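CREG-like beta-barrel domain-containing protein (PDB 3DNH) is of unknown function but has a CREG-like beta barrel and belongs to the pyridoxamine 5'-phosphate oxidase family, many of whose relatives bind FMN. Local coordinates at residues Arg127-Ala130 / Lys134-Leu137; Val35-Arg40 / Gly223-Ser228. All coordinates share one frame; numbering follows the deposited sequence.

Contact 1. Residues Arg127-Ala130 / Lys134-Leu137; sequences RYIA and KAKL
Ile129 and Tyr128 pack against Ala135 and Lys136 in a packing contact between two consecutive helices: the last turns of helix 121-131 meet the short helix 135-138 after a brief connection, on the outside of the beta barrel. The backbones come nearest at Ile129 and Ala135, whose CA atoms are 5.8 Å apart. No direct hydrogen bond joins the two segments; apolar packing and one bridging water join them. Ala135 CB sits in the angle between two side chains. On one hand it meets the edge of the Tyr128 ring, in the ring plane, with CE2 3.5 Å from CB. On the other it touches Ile129 CD1, also at 3.5 Å from CB, which is tight for two carbons. Ile129 places CG1 beside its own backbone N (chi1 -77°), and from there CD1 reaches across to the backbone of 135-136 and ends 3.3 Å from Lys136 N. Its other branch, CG2, lies anti to the backbone N and faces the lysine. The Lys136 chain crosses the isoleucine at about a right angle, with CG 3.8 Å from Ile129 CD1, and bends at its outer two torsions, which brings NZ round beside CG2. A water then joins the helices: it donates to Ile129 O at 2.6 Å and accepts from Lys136 NZ at 3.1 Å, giving the ammonium group a link to the C-terminal part of the first helix. The hydroxyl of the buried Tyr128 is hydrogen-bonded to Asn60 ND2 on strand 54-63. The Tyr128 side chain also packs on Phe70 and Phe72 of strand 69-74 and on Leu102 of the second subunit, while Leu139, just beyond helix 135-138, touches both Tyr128 and Ile129.

Contact 2. Residues Val35-Arg40 / Gly223-Ser228; sequences VLHTSR and GIDLAS
His37 ND1 donates a nearly straight hydrogen bond to Asp225 OD2, 2.7 Å long with an N-H...O angle of 171°. This His-carboxylate bond ties the end of helix 28-38, which packs on the barrel, to the middle strand 223-227 of the separate three-stranded antiparallel sheet. OD2 lies in the imidazole plane, at the ring edge, and accepts the hydrogen bond through its syn lone pair; the planes of ring and carboxylate are turned 62° apart. With chi1 at -78° the ring stands beside the backbone N of His37, directed at the strand. The same ND1 makes a weak second bond to Asp225 OD1, an oxygen whose salt bridge to Arg234 on the adjacent strand 232-236 would help hold the carboxylate in place.

A second link lies at the other end of the contact. Arg40, extended from CG to NE, reaches the carbonyl of Ser228, where strand 223-227 has just ended. Ser228 O lies at the guanidinium edge, with NH2 weakly bonded to it at 3.0 Å; the NH1 bond to this oxygen is modelled so short that its exact length is doubtful. NH1 also donates to Arg131 O, which brings helix 121-131 into the junction. Beside this group, and obliquely to its plane, Ala227 CB lies 4.0 Å from Arg40 NH1.

In the fold
The two contacts lie with centres about 16 Å apart and nearest atoms about 4 Å apart, without touching. The end of helix 121-131 leads from contact 1 to contact 2 through Arg131 and Tyr132, which follow segment 127-130 and both meet Arg40; the ring of Tyr132 also meets that of Tyr128. Contact 2 joins helix 28-38 and the residues after it to the three-stranded sheet, whereas contact 1 packs two consecutive helices against the barrel and reaches the second subunit. Many relatives bind FMN at the dimer interface; neither contact holds a bound cofactor or identifies such a site here.

Contact 1. Residues Arg127-Ala130 / Lys134-Leu137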
loop_
_atom_site.group_PDB
_atom_site.type_symbol
_atom_site.label_atom_id
_atom_site.label_comp_id
_atom_site.label_asym_id
_atom_site.label_seq_id
_atom_site.Cartn_x
_atom_site.Cartn_y
_atom_site.Cartn_z
ATOM N N ARG A 127 11.337 -12.714 14.891
ATOM C CA ARG A 127 10.492 -11.512 15.006
ATOM C C ARG A 127 9.524 -11.339 13.832
ATOM O O ARG A 127 8.350 -10.993 14.015
ATOM C CB ARG A 127 11.352 -10.269 15.128
ATOM C CG ARG A 127 11.946 -10.054 16.459
ATOM C CD ARG A 127 13.009 -8.960 16.358
ATOM N NE ARG A 127 13.608 -8.684 17.660
ATOM C CZ ARG A 127 14.623 -7.853 17.880
ATOM N NH1 ARG A 127 15.233 -7.229 16.863
ATOM N NH2 ARG A 127 15.041 -7.675 19.139
ATOM N N TYR A 128 10.015 -11.597 12.619
ATOM C CA TYR A 128 9.210 -11.477 11.437
ATOM C C TYR A 128 8.103 -12.538 11.333
ATOM O O TYR A 128 6.957 -12.220 11.013
ATOM C CB TYR A 128 10.139 -11.603 10.234
ATOM C CG TYR A 128 9.557 -11.194 8.913
ATOM C CD1 TYR A 128 9.686 -9.878 8.449
ATOM C CD2 TYR A 128 8.979 -12.136 8.077
ATOM C CE1 TYR A 128 9.187 -9.507 7.200
ATOM C CE2 TYR A 128 8.494 -11.795 6.833
ATOM C CZ TYR A 128 8.613 -10.476 6.387
ATOM O OH TYR A 128 8.159 -10.159 5.123
ATOM N N ILE A 129 8.473 -13.805 11.569
ATOM C CA ILE A 129 7.562 -14.942 11.614
ATOM C C ILE A 129 6.394 -14.727 12.584
ATOM O O ILE A 129 5.269 -15.134 12.313
ATOM C CB ILE A 129 8.319 -16.253 12.053
ATOM C CG1 ILE A 129 9.173 -16.852 10.904
ATOM C CG2 ILE A 129 7.375 -17.322 12.559
ATOM C CD1 ILE A 129 8.513 -16.867 9.631
ATOM N N ALA A 130 6.701 -14.091 13.706
ATOM C CA ALA A 130 5.717 -13.740 14.743
ATOM C C ALA A 130 4.556 -12.929 14.147
ATOM O O ALA A 130 3.427 -13.107 14.551
ATOM C CB ALA A 130 6.408 -12.967 15.888
ATOM N N LYS A 134 3.185 -17.038 7.344
ATOM C CA LYS A 134 3.449 -17.638 6.049
ATOM C C LYS A 134 4.914 -17.493 5.648
ATOM O O LYS A 134 5.394 -18.220 4.779
ATOM C CB LYS A 134 2.544 -17.059 4.962
ATOM C CG LYS A 134 1.265 -17.830 4.793
ATOM C CD LYS A 134 0.397 -17.334 3.605
ATOM C CE LYS A 134 -0.277 -15.965 3.851
ATOM N NZ LYS A 134 -0.148 -15.401 5.264
ATOM N N ALA A 135 5.619 -16.564 6.293
ATOM C CA ALA A 135 7.029 -16.367 5.999
ATOM C C ALA A 135 7.819 -17.650 6.307
ATOM O O ALA A 135 8.913 -17.836 5.797
ATOM C CB ALA A 135 7.586 -15.172 6.759
ATOM N N LYS A 136 7.238 -18.519 7.138
ATOM C CA LYS A 136 7.849 -19.791 7.521
ATOM C C LYS A 136 8.286 -20.542 6.290
ATOM O O LYS A 136 9.219 -21.339 6.343
ATOM C CB LYS A 136 6.880 -20.657 8.341
ATOM C CG LYS A 136 6.551 -20.084 9.723
ATOM C CD LYS A 136 5.577 -20.997 10.479
ATOM C CE LYS A 136 4.494 -20.204 11.218
ATOM N NZ LYS A 136 4.932 -19.606 12.531
ATOM N N LEU A 137 7.619 -20.241 5.177
ATOM C CA LEU A 137 7.845 -20.900 3.914
ATOM C C LEU A 137 8.781 -20.104 3.025
ATOM O O LEU A 137 9.825 -20.624 2.629
ATOM C CB LEU A 137 6.504 -21.162 3.199
ATOM C CG LEU A 137 6.396 -22.244 2.112
ATOM C CD1 LEU A 137 6.838 -21.711 0.714
ATOM C CD2 LEU A 137 7.138 -23.551 2.508
HETATM O O HOH W 1 3.803 -16.867 13.479
#

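Contact 2. Residues Val35-Arg40 / Gly223-Ser228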
loop_
_atom_site.group_PDB
_atom_site.type_symbol
_atom_site.label_atom_id
_atom_site.label_comp_id
_atom_site.label_asym_id
_atom_site.label_seq_id
_atom_site.Cartn_x
_atom_site.Cartn_y
_atom_site.Cartn_z
ATOM N N VAL A 35 0.897 4.465 13.820
ATOM C CA VAL A 35 0.979 3.898 12.452
ATOM C C VAL A 35 2.232 3.061 12.307
ATOM O O VAL A 35 2.236 1.998 11.640
ATOM C CB VAL A 35 1.004 5.014 11.363
ATOM C CG1 VAL A 35 1.175 4.412 9.966
ATOM C CG2 VAL A 35 -0.285 5.834 11.419
ATOM N N LEU A 36 3.324 3.569 12.875
ATOM C CA LEU A 36 4.574 2.862 12.833
ATOM C C LEU A 36 4.442 1.443 13.399
ATOM O O LEU A 36 4.927 0.465 12.779
ATOM C CB LEU A 36 5.661 3.609 13.581
ATOM C CG LEU A 36 7.023 2.930 13.740
ATOM C CD1 LEU A 36 7.797 2.824 12.449
ATOM C CD2 LEU A 36 7.794 3.767 14.797
ATOM N N HIS A 37 3.774 1.336 14.534
ATOM C CA HIS A 37 3.747 0.073 15.248
ATOM C C HIS A 37 2.653 -0.891 14.809
ATOM O O HIS A 37 2.689 -2.085 15.162
ATOM C CB HIS A 37 3.690 0.315 16.755
ATOM C CG HIS A 37 5.025 0.707 17.354
ATOM N ND1 HIS A 37 5.869 -0.209 17.950
ATOM C CD2 HIS A 37 5.657 1.906 17.441
ATOM C CE1 HIS A 37 6.978 0.403 18.357
ATOM N NE2 HIS A 37 6.868 1.689 18.066
ATOM N N THR A 38 1.660 -0.371 14.104
ATOM C CA THR A 38 0.466 -1.150 13.839
ATOM C C THR A 38 0.215 -1.336 12.346
ATOM O O THR A 38 -0.868 -1.798 11.951
ATOM C CB THR A 38 -0.809 -0.566 14.541
ATOM O OG1 THR A 38 -1.061 0.779 14.073
ATOM C CG2 THR A 38 -0.663 -0.563 16.076
ATOM N N SER A 39 1.181 -0.983 11.518
ATOM C CA SER A 39 1.028 -1.227 10.056
ATOM C C SER A 39 1.762 -2.491 9.605
ATOM O O SER A 39 2.967 -2.603 9.822
ATOM C CB SER A 39 1.475 0.013 9.236
ATOM O OG SER A 39 0.743 1.169 9.689
ATOM N N ARG A 40 1.038 -3.439 8.988
ATOM C CA ARG A 40 1.658 -4.652 8.393
ATOM C C ARG A 40 2.278 -4.398 7.022
ATOM O O ARG A 40 3.410 -4.780 6.764
ATOM C CB ARG A 40 0.674 -5.841 8.257
ATOM C CG ARG A 40 0.623 -6.798 9.482
ATOM C CD ARG A 40 -0.277 -8.115 9.189
ATOM N NE ARG A 40 0.088 -9.226 10.074
ATOM C CZ ARG A 40 -0.576 -9.556 11.173
ATOM N NH1 ARG A 40 -0.170 -10.583 11.914
ATOM N NH2 ARG A 40 -1.686 -8.895 11.515
ATOM N N GLY A 223 5.355 0.836 25.753
ATOM C CA GLY A 223 4.183 -0.038 25.615
ATOM C C GLY A 223 4.466 -1.401 25.019
ATOM O O GLY A 223 5.595 -1.882 25.062
ATOM N N ILE A 224 3.432 -2.002 24.428
ATOM C CA ILE A 224 3.453 -3.405 24.083
ATOM C C ILE A 224 2.866 -3.555 22.688
ATOM O O ILE A 224 1.752 -3.051 22.414
ATOM C CB ILE A 224 2.566 -4.270 25.086
ATOM C CG1 ILE A 224 3.019 -4.108 26.555
ATOM C CG2 ILE A 224 2.561 -5.795 24.607
ATOM C CD1 ILE A 224 1.975 -4.628 27.640
ATOM N N ASP A 225 3.572 -4.282 21.823
ATOM C CA ASP A 225 3.071 -4.492 20.495
ATOM C C ASP A 225 2.453 -5.840 20.527
ATOM O O ASP A 225 3.025 -6.754 21.136
ATOM C CB ASP A 225 4.199 -4.462 19.470
ATOM C CG ASP A 225 4.623 -3.018 19.091
ATOM O OD1 ASP A 225 3.989 -2.026 19.486
ATOM O OD2 ASP A 225 5.595 -2.901 18.363
ATOM N N LEU A 226 1.304 -5.981 19.851
ATOM C CA LEU A 226 0.613 -7.289 19.703
ATOM C C LEU A 226 0.260 -7.594 18.264
ATOM O O LEU A 226 0.081 -6.673 17.463
ATOM C CB LEU A 226 -0.649 -7.364 20.586
ATOM C CG LEU A 226 -0.395 -6.945 22.037
ATOM C CD1 LEU A 226 -0.995 -5.604 22.286
ATOM C CD2 LEU A 226 -0.966 -8.018 22.929
ATOM N N ALA A 227 0.188 -8.890 17.934
ATOM C CA ALA A 227 -0.272 -9.329 16.636
ATOM C C ALA A 227 -1.287 -10.478 16.721
ATOM O O ALA A 227 -1.252 -11.325 17.643
ATOM C CB ALA A 227 0.931 -9.704 15.695
ATOM N N SER A 228 -2.218 -10.454 15.768
ATOM C CA SER A 228 -3.094 -11.585 15.465
ATOM C C SER A 228 -2.861 -11.867 14.001
ATOM O O SER A 228 -1.988 -11.249 13.392
ATOM C CB SER A 228 -4.546 -11.230 15.707
ATOM O OG SER A 228 -4.998 -10.302 14.737
#